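Local coordinates for tRNA (cytosine(38)-C(5))-methyltransferase (Schizosaccharomyces pombe, PDB 6FDF), which methylates carbon 5 of cytosine 38 in the anticodon loop of tRNA(Asp), using S-adenosyl-L-methionine as methyl donor, at residues Arg10-Leu16 / Ala34-Ile40; Gly19-Tyr25 / Ile49-His54; Tyr280-Val286 / Glu305-Tyr309. One frame throughout, in Å; residues are numbered along the deposited sequence.

Contact 1. Residues Arg10-Leu16 / Ala34-Ile40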
loop_
_atom_site.group_PDB
_atom_site.type_symbol
_atom_site.label_atom_id
_atom_site.label_comp_id
_atom_site.label_asym_id
_atom_site.label_seq_id
_atom_site.Cartn_x
_atom_site.Cartn_y
_atom_site.Cartn_z
ATOM N N ARG A 10 -4.965 -25.830 -3.466
ATOM C CA ARG A 10 -5.038 -24.404 -3.178
ATOM C C ARG A 10 -3.636 -23.816 -3.081
ATOM O O ARG A 10 -2.667 -24.533 -2.829
ATOM C CB ARG A 10 -5.819 -24.151 -1.891
ATOM C CG ARG A 10 -7.291 -24.538 -1.992
ATOM C CD ARG A 10 -8.014 -24.360 -0.670
ATOM N NE ARG A 10 -8.099 -22.958 -0.271
ATOM C CZ ARG A 10 -9.023 -22.111 -0.713
ATOM N NH1 ARG A 10 -9.939 -22.520 -1.582
ATOM N NH2 ARG A 10 -9.029 -20.855 -0.292
ATOM N N LEU A 11 -3.538 -22.504 -3.270
ATOM C CA LEU A 11 -2.252 -21.822 -3.342
ATOM C C LEU A 11 -1.806 -21.407 -1.945
ATOM O O LEU A 11 -2.508 -20.650 -1.263
ATOM C CB LEU A 11 -2.352 -20.602 -4.258
ATOM C CG LEU A 11 -1.088 -19.763 -4.459
ATOM C CD1 LEU A 11 -0.047 -20.547 -5.236
ATOM C CD2 LEU A 11 -1.418 -18.459 -5.166
ATOM N N ARG A 12 -0.632 -21.883 -1.528
ATOM C CA ARG A 12 -0.055 -21.470 -0.253
ATOM C C ARG A 12 0.709 -20.166 -0.461
ATOM O O ARG A 12 1.605 -20.097 -1.310
ATOM C CB ARG A 12 0.859 -22.561 0.303
ATOM C CG ARG A 12 0.131 -23.867 0.636
ATOM C CD ARG A 12 1.118 -24.983 1.002
ATOM N NE ARG A 12 1.942 -24.679 2.175
ATOM C CZ ARG A 12 1.556 -24.866 3.438
ATOM N NH1 ARG A 12 0.342 -25.335 3.713
ATOM N NH2 ARG A 12 2.383 -24.574 4.435
ATOM N N VAL A 13 0.363 -19.142 0.320
ATOM C CA VAL A 13 0.906 -17.795 0.165
ATOM C C VAL A 13 1.635 -17.384 1.436
ATOM O O VAL A 13 1.129 -17.584 2.546
ATOM C CB VAL A 13 -0.204 -16.778 -0.162
ATOM C CG1 VAL A 13 0.402 -15.394 -0.404
ATOM C CG2 VAL A 13 -1.011 -17.235 -1.361
ATOM N N LEU A 14 2.817 -16.793 1.270
ATOM C CA LEU A 14 3.559 -16.184 2.370
ATOM C C LEU A 14 3.488 -14.671 2.202
ATOM O O LEU A 14 3.897 -14.142 1.166
ATOM C CB LEU A 14 5.009 -16.664 2.377
ATOM C CG LEU A 14 5.941 -16.060 3.428
ATOM C CD1 LEU A 14 5.484 -16.446 4.834
ATOM C CD2 LEU A 14 7.372 -16.502 3.169
ATOM N N GLU A 15 2.984 -13.981 3.218
ATOM C CA GLU A 15 2.688 -12.549 3.127
ATOM C C GLU A 15 3.682 -11.803 4.021
ATOM O O GLU A 15 3.455 -11.632 5.218
ATOM C CB GLU A 15 1.229 -12.305 3.527
ATOM C CG GLU A 15 0.706 -10.896 3.342
ATOM C CD GLU A 15 -0.755 -10.781 3.740
ATOM O OE1 GLU A 15 -1.311 -9.664 3.643
ATOM O OE2 GLU A 15 -1.350 -11.807 4.151
ATOM N N LEU A 16 4.796 -11.375 3.428
ATOM C CA LEU A 16 5.871 -10.719 4.166
ATOM C C LEU A 16 5.632 -9.216 4.240
ATOM O O LEU A 16 5.174 -8.606 3.267
ATOM C CB LEU A 16 7.214 -10.992 3.491
ATOM C CG LEU A 16 7.610 -12.466 3.381
ATOM C CD1 LEU A 16 8.790 -12.645 2.445
ATOM C CD2 LEU A 16 7.923 -13.016 4.763
ATOM N N ALA A 34 -6.632 -18.958 -1.959
ATOM C CA ALA A 34 -5.325 -18.764 -1.354
ATOM C C ALA A 34 -5.408 -19.050 0.135
ATOM O O ALA A 34 -6.337 -18.599 0.812
ATOM C CB ALA A 34 -4.809 -17.342 -1.591
ATOM N N ASP A 35 -4.441 -19.801 0.634
ATOM C CA ASP A 35 -4.261 -20.012 2.062
ATOM C C ASP A 35 -3.020 -19.231 2.474
ATOM O O ASP A 35 -1.898 -19.631 2.148
ATOM C CB ASP A 35 -4.121 -21.497 2.384
ATOM C CG ASP A 35 -5.271 -22.325 1.836
ATOM O OD1 ASP A 35 -6.397 -21.790 1.729
ATOM O OD2 ASP A 35 -5.048 -23.510 1.508
ATOM N N ILE A 36 -3.221 -18.103 3.156
ATOM C CA ILE A 36 -2.099 -17.381 3.747
ATOM C C ILE A 36 -1.534 -18.262 4.849
ATOM O O ILE A 36 -2.123 -18.384 5.931
ATOM C CB ILE A 36 -2.509 -16.000 4.297
ATOM C CG1 ILE A 36 -3.140 -15.136 3.205
ATOM C CG2 ILE A 36 -1.301 -15.282 4.895
ATOM C CD1 ILE A 36 -2.263 -14.926 2.031
ATOM N N VAL A 37 -0.408 -18.915 4.565
ATOM C CA VAL A 37 0.207 -19.796 5.551
ATOM C C VAL A 37 0.705 -18.988 6.741
ATOM O O VAL A 37 0.565 -19.403 7.902
ATOM C CB VAL A 37 1.336 -20.604 4.889
ATOM C CG1 VAL A 37 2.137 -21.369 5.931
ATOM C CG2 VAL A 37 0.763 -21.548 3.847
ATOM N N CYS A 38 1.290 -17.826 6.473
ATOM C CA CYS A 38 1.813 -16.966 7.520
ATOM C C CYS A 38 1.858 -15.547 6.980
ATOM O O CYS A 38 2.137 -15.334 5.797
ATOM C CB CYS A 38 3.214 -17.395 7.974
ATOM S SG CYS A 38 3.756 -16.641 9.540
ATOM N N ALA A 39 1.578 -14.592 7.856
ATOM C CA ALA A 39 1.777 -13.174 7.593
ATOM C C ALA A 39 2.795 -12.683 8.608
ATOM O O ALA A 39 2.649 -12.951 9.803
ATOM C CB ALA A 39 0.462 -12.405 7.706
ATOM N N ILE A 40 3.849 -12.020 8.144
ATOM C CA ILE A 40 4.960 -11.655 9.021
ATOM C C ILE A 40 5.088 -10.142 9.072
ATOM O O ILE A 40 5.234 -9.489 8.030
ATOM C CB ILE A 40 6.276 -12.293 8.559
ATOM C CG1 ILE A 40 6.152 -13.818 8.575
ATOM C CG2 ILE A 40 7.411 -11.855 9.465
ATOM C CD1 ILE A 40 7.435 -14.538 8.239
#
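Asp-35 OD1 is held twice by the guanidinium of Arg-10. NE reaches it at 2.9 Å in a nearly straight bond (170° at the hydrogen), on the syn side though somewhat out of the carboxylate plane, while NH2 adds only a weak bond. OD1 lies in the guanidinium plane, at its edge; the carboxylate plane is turned 24° from it.

From here the strands run parallel. Asp-35 N donates to Leu-11 O (2.8 Å), Val-13 N to Asp-35 O and Val-37 N to Val-13 O. Regular pairing would next bring Glu-15 N to Val-37 O, but it bonds Cys-38 O instead (3.0 Å), and Ile-40 N then returns to Glu-15 O. The extra residue, Val-37, has helix-like backbone angles, which marks a beta bulge in Ala-34 to Ile-40. Its CG2 sits over the centre of one face of the Arg-12 guanidinium, 3.4 Å from CZ; Arg-12 NE and NH2 bond the carbonyls of Asp-75 and Phe-74.

On one sheet face Ile-36 CD1 presses on Val-13 CB at 3.5 Å, and Val-13 CG2 meets Ala-34 CB. Glu-15 is fully extended (chi1 -173°) and lays OE2 3.6 Å from Ile-36 CG2. This buried carboxylate is satisfied by His-24 N at OE1 and Tyr-50 OH at OE2. On the other face Leu-16 CD2 lies beside Ile-40 CD1 (3.8 Å).

Together with helix 22-29 these strands make a beta-alpha-beta unit of the Rossmann-like methyltransferase fold. That helix covers Val-13, Glu-15 and Ile-36, helix 68-74 packs on Leu-14, Cys-38 and Ile-40, and strand 11-16 is flanked by 34-41 and 78-81.

Contact 2. Residues Gly19-Tyr25 / Ile49-His54. With SAH (S-adenosyl-L-homocysteine), chain E.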
loop_
_atom_site.group_PDB
_atom_site.type_symbol
_atom_site.label_atom_id
_atom_site.label_comp_id
_atom_site.label_asym_id
_atom_site.label_seq_id
_atom_site.Cartn_x
_atom_site.Cartn_y
_atom_site.Cartn_z
ATOM N N GLY A 19 1.633 -5.883 7.393
ATOM C CA GLY A 19 0.863 -4.706 7.781
ATOM C C GLY A 19 -0.535 -5.097 8.227
ATOM O O GLY A 19 -0.722 -6.053 8.986
ATOM N N ILE A 20 -1.546 -4.377 7.734
ATOM C CA ILE A 20 -2.919 -4.715 8.098
ATOM C C ILE A 20 -3.531 -5.647 7.057
ATOM O O ILE A 20 -4.743 -5.884 7.060
ATOM C CB ILE A 20 -3.785 -3.456 8.284
ATOM C CG1 ILE A 20 -3.862 -2.656 6.981
ATOM C CG2 ILE A 20 -3.255 -2.601 9.427
ATOM C CD1 ILE A 20 -4.774 -1.444 7.064
ATOM N N GLY A 21 -2.701 -6.222 6.191
ATOM C CA GLY A 21 -3.180 -7.260 5.299
ATOM C C GLY A 21 -3.731 -6.797 3.970
ATOM O O GLY A 21 -4.612 -7.468 3.413
ATOM N N GLY A 22 -3.242 -5.672 3.443
ATOM C CA GLY A 22 -3.654 -5.254 2.111
ATOM C C GLY A 22 -3.519 -6.357 1.079
ATOM O O GLY A 22 -4.407 -6.543 0.245
ATOM N N MET A 23 -2.407 -7.108 1.121
ATOM C CA MET A 23 -2.201 -8.183 0.146
ATOM C C MET A 23 -3.266 -9.263 0.277
ATOM O O MET A 23 -3.754 -9.792 -0.730
ATOM C CB MET A 23 -0.810 -8.806 0.307
ATOM C CG MET A 23 0.374 -7.908 -0.008
ATOM S SD MET A 23 0.482 -7.535 -1.777
ATOM C CE MET A 23 2.018 -6.619 -1.815
ATOM N N HIS A 24 -3.638 -9.609 1.512
ATOM C CA HIS A 24 -4.693 -10.590 1.722
ATOM C C HIS A 24 -6.019 -10.081 1.167
ATOM O O HIS A 24 -6.760 -10.829 0.517
ATOM C CB HIS A 24 -4.792 -10.907 3.218
ATOM C CG HIS A 24 -5.611 -12.120 3.545
ATOM N ND1 HIS A 24 -5.414 -12.850 4.700
ATOM C CD2 HIS A 24 -6.629 -12.726 2.888
ATOM C CE1 HIS A 24 -6.270 -13.857 4.736
ATOM N NE2 HIS A 24 -7.021 -13.803 3.651
ATOM N N TYR A 25 -6.324 -8.800 1.387
ATOM C CA TYR A 25 -7.556 -8.244 0.839
ATOM C C TYR A 25 -7.538 -8.269 -0.682
ATOM O O TYR A 25 -8.566 -8.528 -1.318
ATOM C CB TYR A 25 -7.773 -6.816 1.334
ATOM C CG TYR A 25 -8.284 -6.712 2.755
ATOM C CD1 TYR A 25 -9.530 -7.208 3.105
ATOM C CD2 TYR A 25 -7.539 -6.061 3.733
ATOM C CE1 TYR A 25 -10.011 -7.092 4.400
ATOM C CE2 TYR A 25 -8.015 -5.937 5.031
ATOM C CZ TYR A 25 -9.248 -6.456 5.355
ATOM O OH TYR A 25 -9.718 -6.343 6.644
ATOM N N ILE A 49 -4.482 -5.716 14.181
ATOM C CA ILE A 49 -5.498 -5.464 13.160
ATOM C C ILE A 49 -5.563 -6.620 12.170
ATOM O O ILE A 49 -6.654 -7.062 11.787
ATOM C CB ILE A 49 -5.223 -4.125 12.446
ATOM C CG1 ILE A 49 -5.228 -2.969 13.453
ATOM C CG2 ILE A 49 -6.221 -3.887 11.314
ATOM C CD1 ILE A 49 -6.549 -2.806 14.164
ATOM N N TYR A 50 -4.408 -7.153 11.765
ATOM C CA TYR A 50 -4.412 -8.250 10.798
ATOM C C TYR A 50 -5.223 -9.425 11.330
ATOM O O TYR A 50 -6.115 -9.951 10.652
ATOM C CB TYR A 50 -2.982 -8.690 10.453
ATOM C CG TYR A 50 -2.938 -9.667 9.287
ATOM C CD1 TYR A 50 -3.376 -10.987 9.435
ATOM C CD2 TYR A 50 -2.479 -9.271 8.039
ATOM C CE1 TYR A 50 -3.363 -11.874 8.365
ATOM C CE2 TYR A 50 -2.448 -10.155 6.969
ATOM C CZ TYR A 50 -2.899 -11.450 7.137
ATOM O OH TYR A 50 -2.874 -12.324 6.071
ATOM N N ASN A 51 -4.921 -9.852 12.556
ATOM C CA ASN A 51 -5.530 -11.064 13.091
ATOM C C ASN A 51 -7.006 -10.863 13.400
ATOM O O ASN A 51 -7.794 -11.811 13.291
ATOM C CB ASN A 51 -4.759 -11.510 14.332
ATOM C CG ASN A 51 -3.384 -12.044 13.984
ATOM O OD1 ASN A 51 -3.189 -12.620 12.917
ATOM N ND2 ASN A 51 -2.421 -11.851 14.881
ATOM N N LEU A 52 -7.394 -9.649 13.801
ATOM C CA LEU A 52 -8.797 -9.369 14.073
ATOM C C LEU A 52 -9.648 -9.492 12.817
ATOM O O LEU A 52 -10.809 -9.917 12.892
ATOM C CB LEU A 52 -8.935 -7.969 14.671
ATOM C CG LEU A 52 -10.360 -7.444 14.848
ATOM C CD1 LEU A 52 -11.123 -8.296 15.851
ATOM C CD2 LEU A 52 -10.350 -5.981 15.269
ATOM N N ASN A 53 -9.086 -9.161 11.657
ATOM C CA ASN A 53 -9.845 -9.118 10.415
ATOM C C ASN A 53 -9.690 -10.373 9.564
ATOM O O ASN A 53 -10.653 -10.794 8.918
ATOM C CB ASN A 53 -9.433 -7.885 9.597
ATOM C CG ASN A 53 -10.023 -6.599 10.153
ATOM O OD1 ASN A 53 -11.134 -6.211 9.804
ATOM N ND2 ASN A 53 -9.268 -5.925 11.018
ATOM N N HIS A 54 -8.506 -10.985 9.546
ATOM C CA HIS A 54 -8.234 -12.123 8.675
ATOM C C HIS A 54 -8.178 -13.454 9.405
ATOM O O HIS A 54 -8.144 -14.500 8.747
ATOM C CB HIS A 54 -6.907 -11.917 7.927
ATOM C CG HIS A 54 -6.856 -10.670 7.100
ATOM N ND1 HIS A 54 -7.664 -10.467 6.001
ATOM C CD2 HIS A 54 -6.099 -9.554 7.219
ATOM C CE1 HIS A 54 -7.401 -9.285 5.474
ATOM N NE2 HIS A 54 -6.455 -8.709 6.195
HETATM N N SAH E . 1.886 -3.995 2.827
HETATM C CA SAH E . 1.333 -3.835 4.155
HETATM C CB SAH E . 2.131 -2.822 4.981
HETATM C CG SAH E . 3.582 -2.734 4.515
HETATM S SD SAH E . 4.436 -1.345 5.197
HETATM C C SAH E . -0.105 -3.435 4.063
HETATM O O SAH E . -0.632 -3.380 2.930
HETATM O OXT SAH E . -0.709 -3.190 5.130
HETATM C "C5'" SAH E . 5.887 -2.231 5.645
HETATM C "C4'" SAH E . 5.581 -3.128 6.845
HETATM O "O4'" SAH E . 6.716 -3.947 7.058
HETATM C "C3'" SAH E . 5.308 -2.354 8.134
HETATM O "O3'" SAH E . 4.092 -2.810 8.726
HETATM C "C2'" SAH E . 6.467 -2.736 9.058
HETATM O "O2'" SAH E . 6.035 -2.936 10.409
HETATM C "C1'" SAH E . 6.958 -4.044 8.450
HETATM N N9 SAH E . 8.410 -4.281 8.598
HETATM C C8 SAH E . 9.413 -3.412 8.358
HETATM N N7 SAH E . 10.614 -3.991 8.602
HETATM C C5 SAH E . 10.394 -5.258 9.006
HETATM C C6 SAH E . 11.221 -6.410 9.418
HETATM N N6 SAH E . 12.569 -6.319 9.449
HETATM N N1 SAH E . 10.572 -7.547 9.762
HETATM C C2 SAH E . 9.231 -7.647 9.734
HETATM N N3 SAH E . 8.418 -6.639 9.369
HETATM C C4 SAH E . 8.936 -5.437 9.008
HETATM O O HOH W 1 -12.065 -7.364 7.207
#
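His-54 gives up more surface to the contact than any other residue and lies against His-24 in an offset stack, with ring centroids 4.2 Å apart and planes only 11° from parallel. The two side chains run antiparallel, and His-54 ND1 lies over the His-24 ring, displaced toward its rim. Toward Tyr-25 the same imidazole turns its edge: His-54 CE1 stands over the centre of the tyrosine ring, 3.4 Å from Tyr-25 CZ, with the planes at 59°, an edge-to-face pair. His-54 NE2 adds a weak bond to Ile-20 O.

Tyr-50 completes the aromatic cluster, its ring facing His-54 CD2. A chi1 of -167° turns the His-24 ring so that ND1 meets Tyr-50 OH at 2.9 Å, donating within its own ring plane. The hydroxyl has a second partner in the Glu-15 carboxylate. Tyr-50 CE2 packs at 3.4 Å on the CA of Gly-21, the N-cap of helix 22-29.

Gly-21 belongs to the glycine-rich loop that follows the first strand, which in class I methyltransferases cradles the cofactor. Here Ile-20 N donates to OXT of S-adenosyl-L-homocysteine at 3.0 Å, and Gly-19 CA and Gly-22 N also lie close to that carboxylate. The loop is thus lined by ligand on one flank and backed by helix 44-54 on another, where Ile-20 CG2 meets Ile-49 CG2 at 3.7 Å. Farther along, water 1 joins Tyr-25 OH (2.6 Å) to Asn-53 OD1, which also accepts from Glu-297 N.

Contact 3. Residues Tyr280-Val286 / Glu305-Tyr309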
loop_
_atom_site.group_PDB
_atom_site.type_symbol
_atom_site.label_atom_id
_atom_site.label_comp_id
_atom_site.label_asym_id
_atom_site.label_seq_id
_atom_site.Cartn_x
_atom_site.Cartn_y
_atom_site.Cartn_z
ATOM N N TYR A 280 -9.989 16.909 7.856
ATOM C CA TYR A 280 -9.250 15.756 7.366
ATOM C C TYR A 280 -10.225 14.691 6.876
ATOM O O TYR A 280 -11.363 14.605 7.342
ATOM C CB TYR A 280 -8.357 15.178 8.471
ATOM C CG TYR A 280 -7.353 16.178 8.997
ATOM C CD1 TYR A 280 -6.232 16.522 8.246
ATOM C CD2 TYR A 280 -7.521 16.779 10.241
ATOM C CE1 TYR A 280 -5.311 17.446 8.711
ATOM C CE2 TYR A 280 -6.601 17.702 10.719
ATOM C CZ TYR A 280 -5.497 18.027 9.951
ATOM O OH TYR A 280 -4.578 18.946 10.417
ATOM N N PHE A 281 -9.777 13.881 5.920
ATOM C CA PHE A 281 -10.482 12.636 5.648
ATOM C C PHE A 281 -10.443 11.761 6.890
ATOM O O PHE A 281 -9.443 11.731 7.610
ATOM C CB PHE A 281 -9.851 11.901 4.461
ATOM C CG PHE A 281 -10.067 12.587 3.144
ATOM C CD1 PHE A 281 -11.271 12.455 2.469
ATOM C CD2 PHE A 281 -9.070 13.362 2.576
ATOM C CE1 PHE A 281 -11.474 13.089 1.255
ATOM C CE2 PHE A 281 -9.270 13.997 1.363
ATOM C CZ PHE A 281 -10.475 13.860 0.703
ATOM N N THR A 282 -11.543 11.059 7.151
ATOM C CA THR A 282 -11.539 10.088 8.234
ATOM C C THR A 282 -10.695 8.882 7.840
ATOM O O THR A 282 -10.416 8.650 6.661
ATOM C CB THR A 282 -12.963 9.643 8.566
ATOM O OG1 THR A 282 -13.432 8.765 7.535
ATOM C CG2 THR A 282 -13.895 10.844 8.670
ATOM N N ALA A 283 -10.287 8.094 8.841
ATOM C CA ALA A 283 -9.514 6.895 8.525
ATOM C C ALA A 283 -10.325 5.923 7.678
ATOM O O ALA A 283 -9.762 5.243 6.811
ATOM C CB ALA A 283 -9.025 6.212 9.802
ATOM N N ARG A 284 -11.643 5.864 7.893
ATOM C CA ARG A 284 -12.493 5.034 7.043
ATOM C C ARG A 284 -12.459 5.509 5.596
ATOM O O ARG A 284 -12.414 4.696 4.666
ATOM C CB ARG A 284 -13.930 5.034 7.568
ATOM C CG ARG A 284 -14.921 4.374 6.615
ATOM C CD ARG A 284 -14.640 2.883 6.500
ATOM N NE ARG A 284 -14.786 2.196 7.776
ATOM C CZ ARG A 284 -14.348 0.963 8.007
ATOM N NH1 ARG A 284 -13.738 0.287 7.042
ATOM N NH2 ARG A 284 -14.527 0.406 9.200
ATOM N N GLU A 285 -12.469 6.826 5.388
ATOM C CA GLU A 285 -12.423 7.357 4.031
ATOM C C GLU A 285 -11.069 7.092 3.388
ATOM O O GLU A 285 -10.997 6.767 2.197
ATOM C CB GLU A 285 -12.746 8.852 4.046
ATOM C CG GLU A 285 -14.200 9.123 4.447
ATOM C CD GLU A 285 -14.470 10.584 4.745
ATOM O OE1 GLU A 285 -13.511 11.309 5.081
ATOM O OE2 GLU A 285 -15.648 11.002 4.662
ATOM N N VAL A 286 -9.986 7.210 4.163
ATOM C CA VAL A 286 -8.666 6.871 3.638
ATOM C C VAL A 286 -8.623 5.399 3.243
ATOM O O VAL A 286 -8.149 5.041 2.157
ATOM C CB VAL A 286 -7.572 7.219 4.667
ATOM C CG1 VAL A 286 -6.214 6.750 4.178
ATOM C CG2 VAL A 286 -7.551 8.726 4.938
ATOM N N GLU A 305 -7.968 5.388 15.997
ATOM C CA GLU A 305 -8.039 5.946 14.649
ATOM C C GLU A 305 -6.761 6.693 14.296
ATOM O O GLU A 305 -6.315 6.671 13.143
ATOM C CB GLU A 305 -9.244 6.876 14.521
ATOM C CG GLU A 305 -9.488 7.317 13.093
ATOM C CD GLU A 305 -10.738 8.143 12.926
ATOM O OE1 GLU A 305 -11.218 8.715 13.926
ATOM O OE2 GLU A 305 -11.239 8.230 11.787
ATOM N N LYS A 306 -6.162 7.368 15.278
ATOM C CA LYS A 306 -4.892 8.047 15.050
ATOM C C LYS A 306 -3.818 7.067 14.594
ATOM O O LYS A 306 -3.035 7.369 13.685
ATOM C CB LYS A 306 -4.468 8.769 16.330
ATOM C CG LYS A 306 -3.349 9.771 16.166
ATOM C CD LYS A 306 -3.313 10.716 17.360
ATOM C CE LYS A 306 -4.686 11.334 17.604
ATOM N NZ LYS A 306 -4.734 12.163 18.838
ATOM N N CYS A 307 -3.769 5.882 15.207
ATOM C CA CYS A 307 -2.806 4.877 14.777
ATOM C C CYS A 307 -3.193 4.267 13.434
ATOM O O CYS A 307 -2.315 3.872 12.658
ATOM C CB CYS A 307 -2.675 3.797 15.848
ATOM S SG CYS A 307 -1.885 4.387 17.363
ATOM N N MET A 308 -4.493 4.197 13.136
ATOM C CA MET A 308 -4.925 3.666 11.843
ATOM C C MET A 308 -4.431 4.534 10.689
ATOM O O MET A 308 -4.068 4.010 9.632
ATOM C CB MET A 308 -6.447 3.538 11.792
ATOM C CG MET A 308 -6.998 2.308 12.496
ATOM S SD MET A 308 -6.324 0.742 11.888
ATOM C CE MET A 308 -6.821 0.752 10.176
ATOM N N TYR A 309 -4.442 5.864 10.856
ATOM C CA TYR A 309 -3.880 6.723 9.815
ATOM C C TYR A 309 -2.438 6.337 9.513
ATOM O O TYR A 309 -2.013 6.349 8.353
ATOM C CB TYR A 309 -3.923 8.193 10.231
ATOM C CG TYR A 309 -5.254 8.904 10.182
ATOM C CD1 TYR A 309 -5.891 9.145 8.971
ATOM C CD2 TYR A 309 -5.836 9.406 11.340
ATOM C CE1 TYR A 309 -7.090 9.830 8.917
ATOM C CE2 TYR A 309 -7.038 10.094 11.299
ATOM C CZ TYR A 309 -7.659 10.305 10.084
ATOM O OH TYR A 309 -8.848 10.998 10.027
HETATM O O HOH W 2 -12.821 6.583 10.557
#
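Torsions on helix 305-313 set up both polar links: Glu-305 runs out extended from a chi1 of -171°, carrying OE2 to the amide of Ala-283, and Tyr-309, with CG anti to its carbonyl carbon (chi1 -75°), swings its hydroxyl to the carbonyl of Phe-281. The tyrosine bond is short: OH donates to Phe-281 O at 2.6 Å, in the carbonyl plane and on a lone pair. Ala-283 N meets Glu-305 OE2 at 3.1 Å (163° at the hydrogen), on the anti side of the carboxylate.

Both bonds converge on the start of helix 283-289, whose N-cap, Thr-282, forms a capping box with Glu-285: Glu-285 N donates to Thr-282 OG1 (3.0 Å), also hydrogen-bonded to Glu-207 OE2, and Thr-282 N to Glu-285 OE1. Ala-283 N, a first-turn amide, goes instead to the other helix. The positive helix end would probably stabilise the charge on Glu-305, whose OE2 also accepts from water 2 (2.6 Å), which in turn accepts from Arg-284 N, and is hydrogen-bonded to Tyr-215 OH.

Ala-283 CB sits over one face of the Tyr-309 ring, toward its rim, a CH-pi contact 4.3 Å from the centroid, and touches Glu-305 CG at 3.5 Å. Val-286 CG2 approaches the ring edge at CE1 (4.2 Å).

Contacts 1 and 2 interlock because their segments alternate along the chain, and the Glu-15 carboxylate bridges them: its OE2 lies 2.5 Å from Tyr-50 OH and its OE1 3.2 Å from His-24 N. Both border the cofactor site. The side chain of Ile-40 is about 5 Å from S-adenosyl-L-homocysteine, and Leu-16 stands about 11 Å, side chain to side chain, from Cys-85, the predicted catalytic residue. Contact 3 follows later in the sequence, its centre about 16 Å from that of contact 2, and meets it where Ile-49 CG1 packs on Met-308 SD at 4.2 Å. Contacts 1 and 3 do not touch, their nearest atoms being about 13 Å apart.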